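Local coordinates for SCO1 protein homolog (Bacillus subtilis, PDB 1XZO), which is needed to insert copper into the active site of cytochrome c oxidase and may take part in copper homeostasis or redox signalling, at residues Glu14-Gln19 against Ile73-Asp78; Lys24-Glu29 against Asp102-Tyr107; Asp78-Lys83 against Val124-Gly129. All blocks are in the same frame, centred on the assembly; numbering follows the deposited sequence.

Overall arrangement
Interactions 1 and 2 lie side by side, their centres about 5 Å apart, where the antiparallel pair of strands 17-19 and 25-27 packs against neighbouring parallel strands 71-76 and 101-104 of the mixed sheet. Their segments alternate along the chain, and Tyr107 OH of interaction 2 reaches Ser76 O of interaction 1. Interaction 3 starts at Asp78, where 73-78 ends, with its centre about 13 Å from that of interaction 1 and about 16 Å from that of interaction 2. It joins the loop after strand 71-76 to the one following helix 109-120. The strand pair thus covers the sheet at its 71-76/101-104 end, and from strand 71-76 the chain runs on through Asp78 toward the probable copper site.

Interaction 1 (Glu14-Gln19 against Ile73-Asp78); sequences EPFTFQ and ISFSVD. With CD (cadmium ion), chain D; CA (calcium ion), chain L; CA (calcium ion), chain G.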
loop_
_atom_site.group_PDB
_atom_site.type_symbol
_atom_site.label_atom_id
_atom_site.label_comp_id
_atom_site.label_asym_id
_atom_site.label_seq_id
_atom_site.Cartn_x
_atom_site.Cartn_y
_atom_site.Cartn_z
ATOM N N GLU A 14 0.800 -13.518 0.794
ATOM C CA GLU A 14 -0.062 -14.532 1.472
ATOM C C GLU A 14 -1.526 -14.209 1.218
ATOM O O GLU A 14 -1.916 -13.043 1.049
ATOM C CB GLU A 14 0.257 -14.517 2.918
ATOM C CG GLU A 14 1.636 -15.017 3.248
ATOM C CD GLU A 14 1.727 -16.521 3.168
ATOM O OE1 GLU A 14 0.902 -17.173 3.875
ATOM O OE2 GLU A 14 2.591 -16.993 2.384
ATOM N N PRO A 15 -2.383 -15.247 1.200
ATOM C CA PRO A 15 -3.846 -15.037 1.203
ATOM C C PRO A 15 -4.266 -14.188 2.372
ATOM O O PRO A 15 -3.718 -14.218 3.507
ATOM C CB PRO A 15 -4.402 -16.488 1.187
ATOM C CG PRO A 15 -3.319 -17.282 1.706
ATOM C CD PRO A 15 -2.006 -16.668 1.344
ATOM N N PHE A 16 -5.205 -13.269 2.111
ATOM C CA PHE A 16 -5.759 -12.418 3.113
ATOM C C PHE A 16 -7.121 -11.920 2.682
ATOM O O PHE A 16 -7.428 -11.858 1.462
ATOM C CB PHE A 16 -4.889 -11.155 3.395
ATOM C CG PHE A 16 -4.871 -10.129 2.278
ATOM C CD1 PHE A 16 -3.886 -10.218 1.311
ATOM C CD2 PHE A 16 -5.765 -9.047 2.243
ATOM C CE1 PHE A 16 -3.845 -9.308 0.262
ATOM C CE2 PHE A 16 -5.734 -8.131 1.210
ATOM C CZ PHE A 16 -4.746 -8.231 0.212
ATOM N N THR A 17 -7.878 -11.649 3.707
ATOM C CA THR A 17 -9.174 -10.893 3.644
ATOM C C THR A 17 -9.268 -9.972 4.783
ATOM O O THR A 17 -9.295 -10.332 5.961
ATOM C CB THR A 17 -10.493 -11.783 3.578
ATOM O OG1 THR A 17 -10.504 -12.624 2.476
ATOM C CG2 THR A 17 -11.667 -10.857 3.387
ATOM N N PHE A 18 -9.180 -8.646 4.489
ATOM C CA PHE A 18 -9.189 -7.616 5.435
ATOM C C PHE A 18 -10.456 -6.766 5.095
ATOM O O PHE A 18 -11.084 -7.038 4.070
ATOM C CB PHE A 18 -7.898 -6.804 5.195
ATOM C CG PHE A 18 -6.639 -7.563 5.573
ATOM C CD1 PHE A 18 -5.383 -7.148 5.100
ATOM C CD2 PHE A 18 -6.694 -8.655 6.475
ATOM C CE1 PHE A 18 -4.249 -7.788 5.487
ATOM C CE2 PHE A 18 -5.509 -9.316 6.902
ATOM C CZ PHE A 18 -4.269 -8.847 6.481
ATOM N N GLN A 19 -10.719 -5.746 5.868
ATOM C CA GLN A 19 -11.856 -4.828 5.609
ATOM C C GLN A 19 -11.349 -3.445 5.253
ATOM O O GLN A 19 -10.423 -2.941 5.917
ATOM C CB GLN A 19 -12.794 -4.738 6.799
ATOM C CG GLN A 19 -13.563 -6.058 7.029
ATOM C CD GLN A 19 -14.075 -6.186 8.503
ATOM O OE1 GLN A 19 -13.502 -5.576 9.436
ATOM N NE2 GLN A 19 -15.105 -6.992 8.708
ATOM N N ILE A 73 -3.346 -0.157 -2.307
ATOM C CA ILE A 73 -3.743 -0.731 -0.981
ATOM C C ILE A 73 -2.877 -0.158 0.064
ATOM O O ILE A 73 -1.618 -0.311 -0.008
ATOM C CB ILE A 73 -3.652 -2.315 -1.002
ATOM C CG1 ILE A 73 -4.428 -2.910 -2.168
ATOM C CG2 ILE A 73 -3.974 -2.840 0.385
ATOM N N SER A 74 -3.464 0.427 1.084
ATOM C CA SER A 74 -2.774 0.838 2.263
ATOM C C SER A 74 -3.158 -0.054 3.455
ATOM O O SER A 74 -4.287 0.040 3.917
ATOM C CB SER A 74 -3.018 2.283 2.722
ATOM O OG SER A 74 -2.454 3.108 1.729
ATOM N N PHE A 75 -2.193 -0.790 3.935
ATOM C CA PHE A 75 -2.458 -1.577 5.192
ATOM C C PHE A 75 -2.162 -0.820 6.449
ATOM O O PHE A 75 -1.039 -0.346 6.702
ATOM C CB PHE A 75 -1.617 -2.909 5.227
ATOM C CG PHE A 75 -1.739 -3.725 4.071
ATOM C CD1 PHE A 75 -0.826 -3.680 3.069
ATOM C CD2 PHE A 75 -2.754 -4.678 3.941
ATOM C CE1 PHE A 75 -0.947 -4.501 1.926
ATOM C CE2 PHE A 75 -2.870 -5.501 2.852
ATOM C CZ PHE A 75 -2.047 -5.502 1.843
ATOM N N SER A 76 -3.095 -0.804 7.376
ATOM C CA SER A 76 -2.886 -0.236 8.697
ATOM C C SER A 76 -1.900 -1.086 9.510
ATOM O O SER A 76 -2.064 -2.309 9.555
ATOM C CB SER A 76 -4.152 -0.224 9.547
ATOM O OG SER A 76 -3.826 0.303 10.830
ATOM N N VAL A 77 -0.968 -0.454 10.206
ATOM C CA VAL A 77 -0.037 -1.136 11.101
ATOM C C VAL A 77 -0.383 -0.829 12.561
ATOM O O VAL A 77 0.339 -1.199 13.454
ATOM C CB VAL A 77 1.453 -0.926 10.774
ATOM C CG1 VAL A 77 1.680 -1.400 9.354
ATOM C CG2 VAL A 77 1.846 0.584 10.963
ATOM N N ASP A 78 -1.521 -0.171 12.841
ATOM C CA ASP A 78 -1.995 -0.054 14.167
ATOM C C ASP A 78 -3.498 -0.334 14.199
ATOM O O ASP A 78 -4.312 0.542 14.392
ATOM C CB ASP A 78 -1.690 1.384 14.623
ATOM C CG ASP A 78 -1.963 1.628 16.035
ATOM O OD1 ASP A 78 -2.061 0.763 16.919
ATOM O OD2 ASP A 78 -2.070 2.825 16.430
HETATM CD CD CD D . 1.585 -19.251 2.880
HETATM CA CA CA L . -2.036 2.595 18.539
HETATM CA CA CA G . -9.544 -11.727 7.779
HETATM O O HOH W 1 -12.064 -11.047 7.259
HETATM O O HOH W 2 -7.730 -13.435 9.012
HETATM O O HOH W 3 -7.969 -10.572 9.126
HETATM O O HOH W 4 0.380 2.400 19.314
HETATM O O HOH W 5 -3.710 1.214 19.656
#
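Immediately after Phe75, whose ring meets Phe16 and Phe18 across the contact, Ser76 OG accepts a hydrogen bond from Asp78 N at 3.1 Å (N-H...O angle 150°) and is also bonded to the carboxylate of Asp82. The first of these bonds closes an ST turn as the chain leaves strand 71-76. The contact itself is aromatic. Phe75 points its edge at one face of Phe16 in a T-shaped pair, with ring centres 5.7 Å apart and planes at 77°; the contact falls toward the rim, where Phe75 CZ lies 4.2 Å from Phe16 CZ. Phe18 meets Phe75 rim to rim, nearly perpendicular, and its CE1 comes within 3.8 Å of Phe75 CE2. Phe16 holds CG between its backbone N and carbonyl carbon (chi1 70°), which brings its CD2 over a face of Phe18, 3.4 Å above that plane. On Phe75 one face is covered by Ile73 CG2. All three rings are buried, and all three meet Phe115 of helix 109-120, while Phe75 also touches Phe40 of strand 36-41 and Leu104 of strand 101-104, placing the cluster between the 17-19/25-27 strand pair, the central sheet and that helix.

Interaction 2 (Lys24-Glu29 against Asp102-Tyr107); sequences KNVSLE and DFLTGY. With CA (calcium ion), chain H; CA (calcium ion), chain J.
The carboxylate of Asp102 turns one of its faces to Val26, whose CG2 stands above that plane, 4.1 Å from OD2. With chi2 at 92° the acid group is set broadside to the valine, and its oxygens have polar partners of their own: OD1 forms a salt bridge with Arg71, and OD2 takes a hydrogen bond from Asn20 ND2. Two residues on, Leu104 supplies the apolar half of the contact. Its CD2 approaches Val26 CB at 3.7 Å and lies 3.9 Å from Val26 CG2, while the other methyl, CD1, is 4.2 Å from Val26 CG1. The two side chains cross at about a right angle, so that the leucine's branched end meets the root and both methyls of the valine. Val26 belongs to a beta-hairpin in which strand 25-27 pairs antiparallel with 17-19, and this hairpin packs on 101-104, an outermost strand of the thioredoxin-like sheet. Asn20, in the hairpin's connection, ties the two parts together, since it bonds to Lys24 N as well as to Asp102. With an alanine here, the loss of both methyls would probably open a gap beside Leu104 CD2 and strip the facing side of the Asp102 carboxylate of its apolar neighbour. Farther along the second segment, Gly106 O binds a calcium ion at 2.7 Å.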
loop_
_atom_site.group_PDB
_atom_site.type_symbol
_atom_site.label_atom_id
_atom_site.label_comp_id
_atom_site.label_asym_id
_atom_site.label_seq_id
_atom_site.Cartn_x
_atom_site.Cartn_y
_atom_site.Cartn_z
ATOM N N LYS A 24 -16.024 -3.017 3.843
ATOM C CA LYS A 24 -16.156 -3.998 2.792
ATOM C C LYS A 24 -14.926 -4.969 2.775
ATOM O O LYS A 24 -13.773 -4.513 3.022
ATOM C CB LYS A 24 -16.246 -3.316 1.423
ATOM C CG LYS A 24 -17.465 -2.472 1.269
ATOM C CD LYS A 24 -17.914 -2.418 -0.174
ATOM N NZ LYS A 24 -20.878 -2.361 0.192
ATOM N N ASN A 25 -15.170 -6.260 2.524
ATOM C CA ASN A 25 -14.063 -7.190 2.354
ATOM C C ASN A 25 -13.207 -6.908 1.090
ATOM O O ASN A 25 -13.694 -6.811 -0.049
ATOM C CB ASN A 25 -14.508 -8.658 2.353
ATOM C CG ASN A 25 -14.956 -9.151 3.706
ATOM O OD1 ASN A 25 -14.798 -8.508 4.752
ATOM N ND2 ASN A 25 -15.532 -10.312 3.680
ATOM N N VAL A 26 -11.883 -6.978 1.317
ATOM C CA VAL A 26 -10.861 -6.948 0.286
ATOM C C VAL A 26 -9.859 -8.085 0.502
ATOM O O VAL A 26 -9.355 -8.231 1.565
ATOM C CB VAL A 26 -10.149 -5.548 0.328
ATOM C CG1 VAL A 26 -9.013 -5.471 -0.692
ATOM C CG2 VAL A 26 -11.218 -4.473 0.058
ATOM N N SER A 27 -9.694 -8.876 -0.511
ATOM C CA SER A 27 -8.874 -10.088 -0.451
ATOM C C SER A 27 -7.761 -10.089 -1.529
ATOM O O SER A 27 -7.950 -9.604 -2.655
ATOM C CB SER A 27 -9.783 -11.327 -0.576
ATOM O OG SER A 27 -10.265 -11.390 -1.887
ATOM N N LEU A 28 -6.707 -10.878 -1.288
ATOM C CA LEU A 28 -5.787 -11.188 -2.357
ATOM C C LEU A 28 -6.462 -11.727 -3.588
ATOM O O LEU A 28 -6.161 -11.356 -4.701
ATOM C CB LEU A 28 -4.650 -12.093 -1.882
ATOM C CG LEU A 28 -3.645 -12.546 -2.905
ATOM C CD1 LEU A 28 -4.177 -13.163 -4.020
ATOM C CD2 LEU A 28 -2.810 -11.257 -3.365
ATOM N N GLU A 29 -7.452 -12.628 -3.418
ATOM C CA GLU A 29 -8.114 -13.204 -4.516
ATOM C C GLU A 29 -8.841 -12.143 -5.345
ATOM O O GLU A 29 -8.913 -12.232 -6.541
ATOM C CB GLU A 29 -9.090 -14.293 -4.009
ATOM C CG GLU A 29 -9.658 -15.116 -5.121
ATOM C CD GLU A 29 -10.686 -16.106 -4.621
ATOM O OE1 GLU A 29 -10.947 -16.201 -3.407
ATOM O OE2 GLU A 29 -11.253 -16.731 -5.492
ATOM N N ASP A 102 -7.942 1.355 -1.521
ATOM C CA ASP A 102 -8.497 0.928 -0.225
ATOM C C ASP A 102 -7.534 0.991 0.933
ATOM O O ASP A 102 -6.341 0.598 0.806
ATOM C CB ASP A 102 -8.968 -0.559 -0.378
ATOM C CG ASP A 102 -10.077 -0.696 -1.383
ATOM O OD1 ASP A 102 -9.768 -0.936 -2.560
ATOM O OD2 ASP A 102 -11.304 -0.486 -1.083
ATOM N N PHE A 103 -8.007 1.507 2.047
ATOM C CA PHE A 103 -7.320 1.496 3.275
ATOM C C PHE A 103 -7.867 0.352 4.100
ATOM O O PHE A 103 -9.049 0.309 4.293
ATOM C CB PHE A 103 -7.476 2.733 4.105
ATOM C CG PHE A 103 -6.754 3.961 3.447
ATOM C CD1 PHE A 103 -7.227 4.492 2.269
ATOM C CD2 PHE A 103 -5.624 4.483 4.016
ATOM C CE1 PHE A 103 -6.561 5.576 1.676
ATOM C CE2 PHE A 103 -4.937 5.586 3.398
ATOM C CZ PHE A 103 -5.409 6.131 2.274
ATOM N N LEU A 104 -6.986 -0.519 4.573
ATOM C CA LEU A 104 -7.443 -1.843 5.178
ATOM C C LEU A 104 -7.171 -1.936 6.654
ATOM O O LEU A 104 -6.200 -1.421 7.210
ATOM C CB LEU A 104 -6.739 -3.000 4.481
ATOM C CG LEU A 104 -7.007 -3.218 3.001
ATOM C CD1 LEU A 104 -6.445 -4.454 2.418
ATOM C CD2 LEU A 104 -8.514 -3.079 2.550
ATOM N N THR A 105 -8.067 -2.638 7.384
ATOM C CA THR A 105 -7.941 -2.963 8.810
ATOM C C THR A 105 -8.728 -4.300 8.932
ATOM O O THR A 105 -8.955 -5.005 7.916
ATOM C CB THR A 105 -8.439 -1.904 9.891
ATOM O OG1 THR A 105 -9.787 -1.481 9.444
ATOM C CG2 THR A 105 -7.641 -0.599 9.783
ATOM N N GLY A 106 -9.035 -4.612 10.159
ATOM C CA GLY A 106 -9.815 -5.789 10.510
ATOM C C GLY A 106 -8.947 -7.010 10.719
ATOM O O GLY A 106 -9.127 -8.063 10.043
ATOM N N TYR A 107 -8.056 -6.819 11.675
ATOM C CA TYR A 107 -7.002 -7.767 12.009
ATOM C C TYR A 107 -6.304 -7.337 13.264
ATOM O O TYR A 107 -6.332 -6.205 13.700
ATOM C CB TYR A 107 -6.074 -8.106 10.871
ATOM C CG TYR A 107 -5.493 -6.851 10.136
ATOM C CD1 TYR A 107 -4.562 -6.050 10.750
ATOM C CD2 TYR A 107 -5.952 -6.547 8.920
ATOM C CE1 TYR A 107 -4.015 -4.921 10.104
ATOM C CE2 TYR A 107 -5.495 -5.356 8.261
ATOM C CZ TYR A 107 -4.499 -4.610 8.846
ATOM O OH TYR A 107 -3.980 -3.531 8.125
HETATM CA CA CA H . -11.929 -18.594 -4.264
HETATM CA CA CA J . -10.733 -9.663 8.619
HETATM O O HOH W 1 -12.064 -11.047 7.259
HETATM O O HOH W 6 -12.888 -17.826 -4.126
#

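Interaction 3 (Asp78-Lys83 against Val124-Gly129); sequences DPENDK and VKKPEG. With CA (calcium ion), chain L; CD (cadmium ion), chain E.
The buried Asp78 packs against the ring of Pro127. The proline presents CD and CG to the acid: CD lies 3.7 Å from Asp78 CB, and CG is the same distance from Asp78 OD2. Lys126 crosses Asp78 at a slant, its CG 3.8 Å from Asp78 OD1, and then curls at chi3 and chi4 (92° and 71°), which brings NZ back toward the acidic groups. There NZ makes a long salt bridge with Glu80 OE2 at 3.7 Å; Asp78 OD1, a little farther away, probably adds to the attraction without touching it. Both carboxylate oxygens of Asp78 grip one calcium ion, OD1 at 2.4 Å and OD2 at 2.1 Å. A water on this calcium donates a hydrogen bond to Pro127 O (2.9 Å), so the metal links the two loops through its hydration shell as well.

Behind the first shell, the 78-83 turn is held by its own backbone. Asp78 O accepts from Asp82 N at 2.9 Å and more weakly from Asn81 N. Lys83, at the N-cap position of helix 84-91, folds back so that NZ donates to Pro79 O, with a weak second bond to Glu80 O. Asp82, the centre of an inverse gamma turn, is hydrogen-bonded through OD1 to Thr43 OG1. In the other loop, Lys125 NZ binds a cadmium ion together with Glu113 of helix 109-120. Pro127, its side chain about 6 Å from that of Cys45, places the 124-129 loop beside the probable copper site of the thioredoxin-like Sco fold, formed, as in related proteins, by Cys45, Cys49 and His135; the 78-83 turn reaches the same region through the bond of Asp82 to Thr43.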
loop_
_atom_site.group_PDB
_atom_site.type_symbol
_atom_site.label_atom_id
_atom_site.label_comp_id
_atom_site.label_asym_id
_atom_site.label_seq_id
_atom_site.Cartn_x
_atom_site.Cartn_y
_atom_site.Cartn_z
ATOM N N ASP A 78 -1.521 -0.171 12.841
ATOM C CA ASP A 78 -1.995 -0.054 14.167
ATOM C C ASP A 78 -3.498 -0.334 14.199
ATOM O O ASP A 78 -4.312 0.542 14.392
ATOM C CB ASP A 78 -1.690 1.384 14.623
ATOM C CG ASP A 78 -1.963 1.628 16.035
ATOM O OD1 ASP A 78 -2.061 0.763 16.919
ATOM O OD2 ASP A 78 -2.070 2.825 16.430
ATOM N N PRO A 79 -3.864 -1.585 13.845
ATOM C CA PRO A 79 -5.293 -1.947 13.686
ATOM C C PRO A 79 -6.167 -1.840 14.881
ATOM O O PRO A 79 -7.375 -1.734 14.668
ATOM C CB PRO A 79 -5.225 -3.376 13.131
ATOM C CG PRO A 79 -3.884 -3.894 13.702
ATOM C CD PRO A 79 -2.971 -2.695 13.442
ATOM N N GLU A 80 -5.625 -1.775 16.079
ATOM C CA GLU A 80 -6.401 -1.580 17.282
ATOM C C GLU A 80 -7.015 -0.169 17.347
ATOM O O GLU A 80 -8.161 -0.004 17.783
ATOM C CB GLU A 80 -5.537 -1.857 18.499
ATOM C CG GLU A 80 -6.197 -1.621 19.849
ATOM C CD GLU A 80 -5.269 -1.866 21.023
ATOM O OE1 GLU A 80 -5.668 -1.551 22.163
ATOM O OE2 GLU A 80 -4.154 -2.403 20.821
ATOM N N ASN A 81 -6.245 0.835 16.899
ATOM C CA ASN A 81 -6.734 2.221 16.811
ATOM C C ASN A 81 -7.408 2.524 15.471
ATOM O O ASN A 81 -8.433 3.241 15.402
ATOM C CB ASN A 81 -5.552 3.174 17.052
ATOM C CG ASN A 81 -5.869 4.625 16.684
ATOM O OD1 ASN A 81 -5.538 5.096 15.573
ATOM N ND2 ASN A 81 -6.500 5.336 17.600
ATOM N N ASP A 82 -6.843 2.007 14.390
ATOM C CA ASP A 82 -7.338 2.250 13.068
ATOM C C ASP A 82 -8.540 1.428 12.577
ATOM O O ASP A 82 -8.412 0.669 11.638
ATOM C CB ASP A 82 -6.210 2.132 12.054
ATOM C CG ASP A 82 -5.036 3.105 12.346
ATOM O OD1 ASP A 82 -5.178 3.994 13.223
ATOM O OD2 ASP A 82 -3.921 2.984 11.798
ATOM N N LYS A 83 -9.725 1.758 13.047
ATOM C CA LYS A 83 -10.976 1.202 12.576
ATOM C C LYS A 83 -11.410 1.947 11.312
ATOM O O LYS A 83 -10.777 2.996 10.958
ATOM C CB LYS A 83 -12.016 1.286 13.697
ATOM C CG LYS A 83 -11.575 0.741 15.043
ATOM C CD LYS A 83 -10.844 -0.585 14.898
ATOM C CE LYS A 83 -11.013 -1.464 16.170
ATOM N NZ LYS A 83 -9.948 -2.515 16.287
ATOM N N VAL A 124 7.035 -4.436 10.188
ATOM C CA VAL A 124 6.154 -3.380 10.678
ATOM C C VAL A 124 5.921 -3.439 12.167
ATOM O O VAL A 124 6.064 -4.473 12.858
ATOM C CB VAL A 124 4.844 -3.322 9.864
ATOM C CG1 VAL A 124 5.160 -3.160 8.456
ATOM C CG2 VAL A 124 4.026 -4.548 10.079
ATOM N N LYS A 125 5.627 -2.292 12.720
ATOM C CA LYS A 125 5.380 -2.228 14.119
ATOM C C LYS A 125 4.363 -1.126 14.441
ATOM O O LYS A 125 4.097 -0.275 13.620
ATOM C CB LYS A 125 6.691 -1.990 14.836
ATOM C CG LYS A 125 6.530 -1.879 16.328
ATOM C CD LYS A 125 6.076 -3.236 16.968
ATOM C CE LYS A 125 5.045 -3.125 18.013
ATOM N NZ LYS A 125 5.123 -4.282 18.947
ATOM N N LYS A 126 3.785 -1.189 15.619
ATOM C CA LYS A 126 2.880 -0.171 16.150
ATOM C C LYS A 126 3.660 1.125 16.291
ATOM O O LYS A 126 4.842 1.082 16.534
ATOM C CB LYS A 126 2.478 -0.569 17.581
ATOM C CG LYS A 126 1.160 -1.159 17.771
ATOM C CD LYS A 126 1.172 -2.098 18.980
ATOM C CE LYS A 126 0.774 -1.403 20.244
ATOM N NZ LYS A 126 -0.696 -1.100 20.212
ATOM N N PRO A 127 3.013 2.274 16.181
ATOM C CA PRO A 127 3.654 3.541 16.591
ATOM C C PRO A 127 3.847 3.662 18.106
ATOM O O PRO A 127 3.149 3.004 18.863
ATOM C CB PRO A 127 2.684 4.620 16.091
ATOM C CG PRO A 127 1.380 3.911 15.806
ATOM C CD PRO A 127 1.665 2.459 15.624
ATOM N N GLU A 128 4.795 4.492 18.550
ATOM C CA GLU A 128 4.900 4.841 19.990
ATOM C C GLU A 128 4.084 6.135 20.273
ATOM O O GLU A 128 4.522 7.049 21.000
ATOM C CB GLU A 128 6.368 4.975 20.428
ATOM C CG GLU A 128 6.603 5.068 21.940
ATOM C CD GLU A 128 6.574 3.726 22.670
ATOM O OE1 GLU A 128 5.795 2.806 22.278
ATOM O OE2 GLU A 128 7.326 3.600 23.672
ATOM N N GLY A 129 2.882 6.180 19.691
ATOM C CA GLY A 129 2.070 7.380 19.641
ATOM C C GLY A 129 2.555 8.358 18.572
ATOM O O GLY A 129 1.770 9.225 18.147
HETATM CA CA CA L . -2.036 2.595 18.539
HETATM CD CD CD E . 4.926 -5.755 17.078
HETATM O O HOH W 4 0.380 2.400 19.314
HETATM O O HOH W 7 6.908 -6.926 17.784
HETATM O O HOH W 5 -3.710 1.214 19.656
#